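Local coordinates for 6-phosphogluconate dehydratase (PDB 2GP4), which probably catalyses the dehydration of 6-phosphogluconate to 2-keto-3-deoxy-6-phosphogluconate, a step of the Entner-Doudoroff pathway, here caught without its iron-sulfur cluster, at residues T156-L170 with G184-V196. Numbering follows the deposited sequence.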
loop_
_atom_site.group_PDB
_atom_site.type_symbol
_atom_site.label_atom_id
_atom_site.label_comp_id
_atom_site.label_asym_id
_atom_site.label_seq_id
_atom_site.Cartn_x
_atom_site.Cartn_y
_atom_site.Cartn_z
ATOM N N THR A 156 9.416 3.549 -16.786
ATOM C CA THR A 156 10.638 3.722 -16.004
ATOM C C THR A 156 11.781 2.923 -16.628
ATOM O O THR A 156 12.890 3.445 -16.807
ATOM C CB THR A 156 10.417 3.312 -14.514
ATOM O OG1 THR A 156 9.381 4.124 -13.951
ATOM C CG2 THR A 156 11.688 3.485 -13.672
ATOM N N ALA A 157 11.490 1.669 -16.975
ATOM C CA ALA A 157 12.455 0.773 -17.612
ATOM C C ALA A 157 12.993 1.352 -18.917
ATOM O O ALA A 157 14.191 1.275 -19.174
ATOM C CB ALA A 157 11.842 -0.599 -17.854
ATOM N N VAL A 158 12.108 1.938 -19.724
ATOM C CA VAL A 158 12.512 2.588 -20.974
ATOM C C VAL A 158 13.479 3.748 -20.717
ATOM O O VAL A 158 14.493 3.881 -21.413
ATOM C CB VAL A 158 11.301 3.102 -21.797
ATOM C CG1 VAL A 158 11.771 3.731 -23.104
ATOM C CG2 VAL A 158 10.318 1.986 -22.078
ATOM N N GLY A 159 13.163 4.578 -19.723
ATOM C CA GLY A 159 14.020 5.703 -19.350
ATOM C C GLY A 159 15.393 5.247 -18.885
ATOM O O GLY A 159 16.417 5.805 -19.283
ATOM N N LEU A 160 15.416 4.216 -18.046
ATOM C CA LEU A 160 16.671 3.693 -17.514
ATOM C C LEU A 160 17.460 2.833 -18.503
ATOM O O LEU A 160 18.654 2.612 -18.306
ATOM C CB LEU A 160 16.423 2.925 -16.213
ATOM C CG LEU A 160 15.909 3.749 -15.029
ATOM C CD1 LEU A 160 15.352 2.842 -13.943
ATOM C CD2 LEU A 160 16.984 4.693 -14.469
ATOM N N SER A 161 16.807 2.366 -19.569
ATOM C CA SER A 161 17.452 1.462 -20.529
ATOM C C SER A 161 18.510 2.126 -21.422
ATOM O O SER A 161 19.136 1.460 -22.243
ATOM C CB SER A 161 16.414 0.715 -21.377
ATOM O OG SER A 161 15.821 1.558 -22.346
ATOM N N HIS A 162 18.711 3.432 -21.251
ATOM C CA HIS A 162 19.783 4.161 -21.939
ATOM C C HIS A 162 21.146 3.871 -21.299
ATOM O O HIS A 162 22.191 4.127 -21.899
ATOM C CB HIS A 162 19.487 5.660 -21.965
ATOM C CG HIS A 162 18.211 6.001 -22.668
ATOM N ND1 HIS A 162 18.104 6.039 -24.041
ATOM C CD2 HIS A 162 16.978 6.300 -22.187
ATOM C CE1 HIS A 162 16.868 6.357 -24.377
ATOM N NE2 HIS A 162 16.162 6.518 -23.271
ATOM N N ASN A 163 21.111 3.343 -20.077
ATOM C CA ASN A 163 22.272 2.746 -19.407
ATOM C C ASN A 163 23.540 3.600 -19.381
ATOM O O ASN A 163 24.636 3.108 -19.636
ATOM C CB ASN A 163 22.571 1.358 -19.992
ATOM C CG ASN A 163 23.555 0.570 -19.151
ATOM O OD1 ASN A 163 23.491 0.591 -17.922
ATOM N ND2 ASN A 163 24.476 -0.121 -19.810
HETATM N N MSE A 164 23.389 4.879 -19.069
HETATM C CA MSE A 164 24.546 5.759 -18.928
HETATM C C MSE A 164 24.522 6.456 -17.575
HETATM O O MSE A 164 25.111 7.526 -17.385
HETATM C CB MSE A 164 24.601 6.758 -20.080
HETATM C CG MSE A 164 25.079 6.136 -21.375
HETATM SE SE MSE A 164 24.335 7.071 -22.895
HETATM C CE MSE A 164 25.510 8.642 -22.890
ATOM N N PHE A 165 23.841 5.812 -16.636
ATOM C CA PHE A 165 23.623 6.373 -15.321
ATOM C C PHE A 165 24.351 5.532 -14.295
ATOM O O PHE A 165 24.314 4.305 -14.345
ATOM C CB PHE A 165 22.125 6.436 -15.006
ATOM C CG PHE A 165 21.268 6.715 -16.204
ATOM C CD1 PHE A 165 21.514 7.820 -17.019
ATOM C CD2 PHE A 165 20.210 5.877 -16.521
ATOM C CE1 PHE A 165 20.723 8.076 -18.139
ATOM C CE2 PHE A 165 19.408 6.131 -17.635
ATOM C CZ PHE A 165 19.666 7.232 -18.444
ATOM N N ASP A 166 25.034 6.215 -13.386
ATOM C CA ASP A 166 25.699 5.569 -12.266
ATOM C C ASP A 166 24.742 5.504 -11.080
ATOM O O ASP A 166 24.975 4.779 -10.119
ATOM C CB ASP A 166 26.969 6.334 -11.912
ATOM C CG ASP A 166 28.006 6.264 -13.017
ATOM O OD1 ASP A 166 28.812 5.308 -13.015
ATOM O OD2 ASP A 166 28.009 7.160 -13.890
ATOM N N GLY A 167 23.658 6.264 -11.184
ATOM C CA GLY A 167 22.593 6.287 -10.195
ATOM C C GLY A 167 21.424 7.075 -10.748
ATOM O O GLY A 167 21.502 7.612 -11.854
ATOM N N ALA A 168 20.344 7.159 -9.982
ATOM C CA ALA A 168 19.148 7.843 -10.452
ATOM C C ALA A 168 18.355 8.529 -9.340
ATOM O O ALA A 168 18.547 8.257 -8.153
ATOM C CB ALA A 168 18.259 6.877 -11.238
ATOM N N LEU A 169 17.478 9.439 -9.757
ATOM C CA LEU A 169 16.551 10.119 -8.862
ATOM C C LEU A 169 15.120 9.947 -9.367
ATOM O O LEU A 169 14.853 10.066 -10.564
ATOM C CB LEU A 169 16.913 11.599 -8.735
ATOM C CG LEU A 169 18.247 11.927 -8.055
ATOM C CD1 LEU A 169 18.592 13.405 -8.217
ATOM C CD2 LEU A 169 18.229 11.548 -6.586
ATOM N N LEU A 170 14.206 9.656 -8.450
ATOM C CA LEU A 170 12.820 9.383 -8.808
ATOM C C LEU A 170 11.878 10.415 -8.190
ATOM O O LEU A 170 11.855 10.592 -6.972
ATOM C CB LEU A 170 12.433 7.954 -8.397
ATOM C CG LEU A 170 13.379 6.812 -8.800
ATOM C CD1 LEU A 170 12.920 5.473 -8.243
ATOM C CD2 LEU A 170 13.542 6.723 -10.316
ATOM N N GLY A 184 9.747 -0.650 -11.529
ATOM C CA GLY A 184 10.616 -0.372 -12.670
ATOM C C GLY A 184 12.061 -0.196 -12.251
ATOM O O GLY A 184 12.972 -0.688 -12.917
ATOM N N ALA A 185 12.268 0.508 -11.140
ATOM C CA ALA A 185 13.602 0.757 -10.608
ATOM C C ALA A 185 14.323 -0.542 -10.240
ATOM O O ALA A 185 15.517 -0.682 -10.503
ATOM C CB ALA A 185 13.531 1.672 -9.410
ATOM N N LEU A 186 13.601 -1.492 -9.647
ATOM C CA LEU A 186 14.215 -2.763 -9.253
ATOM C C LEU A 186 14.711 -3.615 -10.433
ATOM O O LEU A 186 15.526 -4.522 -10.242
ATOM C CB LEU A 186 13.297 -3.556 -8.318
ATOM C CG LEU A 186 13.033 -2.878 -6.966
ATOM C CD1 LEU A 186 11.775 -3.444 -6.313
ATOM C CD2 LEU A 186 14.246 -2.957 -6.026
ATOM N N SER A 187 14.242 -3.313 -11.643
ATOM C CA SER A 187 14.828 -3.893 -12.853
ATOM C C SER A 187 16.275 -3.437 -13.037
ATOM O O SER A 187 17.075 -4.121 -13.672
ATOM C CB SER A 187 14.006 -3.536 -14.091
ATOM O OG SER A 187 13.048 -4.538 -14.365
ATOM N N PHE A 188 16.591 -2.271 -12.479
ATOM C CA PHE A 188 17.935 -1.711 -12.533
ATOM C C PHE A 188 18.488 -1.644 -11.119
ATOM O O PHE A 188 19.114 -0.662 -10.721
ATOM C CB PHE A 188 17.899 -0.339 -13.210
ATOM C CG PHE A 188 17.514 -0.406 -14.662
ATOM C CD1 PHE A 188 16.183 -0.586 -15.039
ATOM C CD2 PHE A 188 18.484 -0.324 -15.655
ATOM C CE1 PHE A 188 15.827 -0.669 -16.376
ATOM C CE2 PHE A 188 18.134 -0.404 -16.999
ATOM C CZ PHE A 188 16.802 -0.572 -17.359
ATOM N N GLY A 189 18.254 -2.730 -10.380
ATOM C CA GLY A 189 18.544 -2.818 -8.958
ATOM C C GLY A 189 19.985 -2.630 -8.538
ATOM O O GLY A 189 20.257 -2.438 -7.354
ATOM N N HIS A 190 20.898 -2.691 -9.506
ATOM C CA HIS A 190 22.344 -2.512 -9.268
ATOM C C HIS A 190 22.731 -1.039 -9.085
ATOM O O HIS A 190 23.790 -0.729 -8.544
ATOM C CB HIS A 190 23.156 -3.146 -10.408
ATOM C CG HIS A 190 22.839 -2.583 -11.759
ATOM N ND1 HIS A 190 23.787 -1.973 -12.554
ATOM C CD2 HIS A 190 21.672 -2.516 -12.446
ATOM C CE1 HIS A 190 23.220 -1.562 -13.674
ATOM N NE2 HIS A 190 21.937 -1.875 -13.631
ATOM N N LEU A 191 21.867 -0.137 -9.534
ATOM C CA LEU A 191 22.104 1.294 -9.376
ATOM C C LEU A 191 21.615 1.773 -8.008
ATOM O O LEU A 191 20.597 1.290 -7.515
ATOM C CB LEU A 191 21.396 2.089 -10.484
ATOM C CG LEU A 191 21.625 1.753 -11.964
ATOM C CD1 LEU A 191 20.830 2.709 -12.841
ATOM C CD2 LEU A 191 23.109 1.782 -12.351
ATOM N N PRO A 192 22.357 2.707 -7.377
ATOM C CA PRO A 192 21.818 3.411 -6.218
ATOM C C PRO A 192 20.780 4.430 -6.667
ATOM O O PRO A 192 20.939 5.055 -7.726
ATOM C CB PRO A 192 23.037 4.137 -5.646
ATOM C CG PRO A 192 23.943 4.326 -6.811
ATOM C CD PRO A 192 23.736 3.131 -7.689
HETATM N N MSE A 193 19.720 4.581 -5.877
HETATM C CA MSE A 193 18.661 5.526 -6.195
HETATM C C MSE A 193 18.029 6.090 -4.939
HETATM O O MSE A 193 18.032 5.449 -3.887
HETATM C CB MSE A 193 17.584 4.872 -7.062
HETATM C CG MSE A 193 18.049 4.480 -8.455
HETATM SE SE MSE A 193 16.626 3.592 -9.402
HETATM C CE MSE A 193 17.628 2.779 -10.848
ATOM N N LEU A 194 17.498 7.302 -5.066
ATOM C CA LEU A 194 16.728 7.935 -4.008
ATOM C C LEU A 194 15.432 8.472 -4.576
ATOM O O LEU A 194 15.415 9.024 -5.681
ATOM C CB LEU A 194 17.507 9.094 -3.381
ATOM C CG LEU A 194 18.485 8.805 -2.243
ATOM C CD1 LEU A 194 19.781 8.176 -2.743
ATOM C CD2 LEU A 194 18.775 10.093 -1.500
ATOM N N PHE A 195 14.352 8.301 -3.817
ATOM C CA PHE A 195 13.098 8.975 -4.106
ATOM C C PHE A 195 13.169 10.410 -3.580
ATOM O O PHE A 195 13.666 10.654 -2.476
ATOM C CB PHE A 195 11.921 8.224 -3.481
ATOM C CG PHE A 195 11.465 7.027 -4.279
ATOM C CD1 PHE A 195 12.121 5.804 -4.167
ATOM C CD2 PHE A 195 10.369 7.123 -5.138
ATOM C CE1 PHE A 195 11.696 4.696 -4.899
ATOM C CE2 PHE A 195 9.936 6.018 -5.872
ATOM C CZ PHE A 195 10.601 4.804 -5.753
ATOM N N VAL A 196 12.693 11.354 -4.389
ATOM C CA VAL A 196 12.716 12.769 -4.045
ATOM C C VAL A 196 11.277 13.297 -3.995
ATOM O O VAL A 196 10.682 13.591 -5.034
ATOM C CB VAL A 196 13.574 13.589 -5.044
ATOM C CG1 VAL A 196 13.709 15.029 -4.585
ATOM C CG2 VAL A 196 14.953 12.970 -5.217
#
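Strands 167-170 and 193-195 run parallel, their short axes 4.9 Å apart at closest approach and their directions only 10° apart, as neighbours in the beta-alpha-beta unit whose helix 179-186 joins them. Leu170 bonds to segment 193-196 through both its N and its O: N gives to Leu194 O, and O accepts from Val196 N (2.8 Å, 171°). Ala168, Leu170, Met193 and Phe195 share the face turned to helices 145-160 and 179-186; Leu169 and Leu194 lie on the opposite face, toward helix 272-287. The small CB of Ala168 packs against CG of selenomethionine Met193, consistent with room for that extended side chain; Met193 CE meets Leu160 CD1 tip to tip at 3.8 Å. Where helix 145-160 passes helix 179-186, Gly184 lets Thr156 come close, since a CB there would clash with Thr156 CB. Nearby, Leu160 CB lies over the centre of the Phe188 ring, 3.5 Å from its centroid, a CH-pi contact for which a flat aromatic offers a broad face. With an alanine here, Leu160 CB is likely to lose its aromatic partner, and a gap to open beside Ala157. Leu170, with CG anti to its carbonyl carbon (chi1 -49°), sets CD1 over one face of the Phe195 ring, offset toward the rim and 3.5 Å from CZ of Phe195.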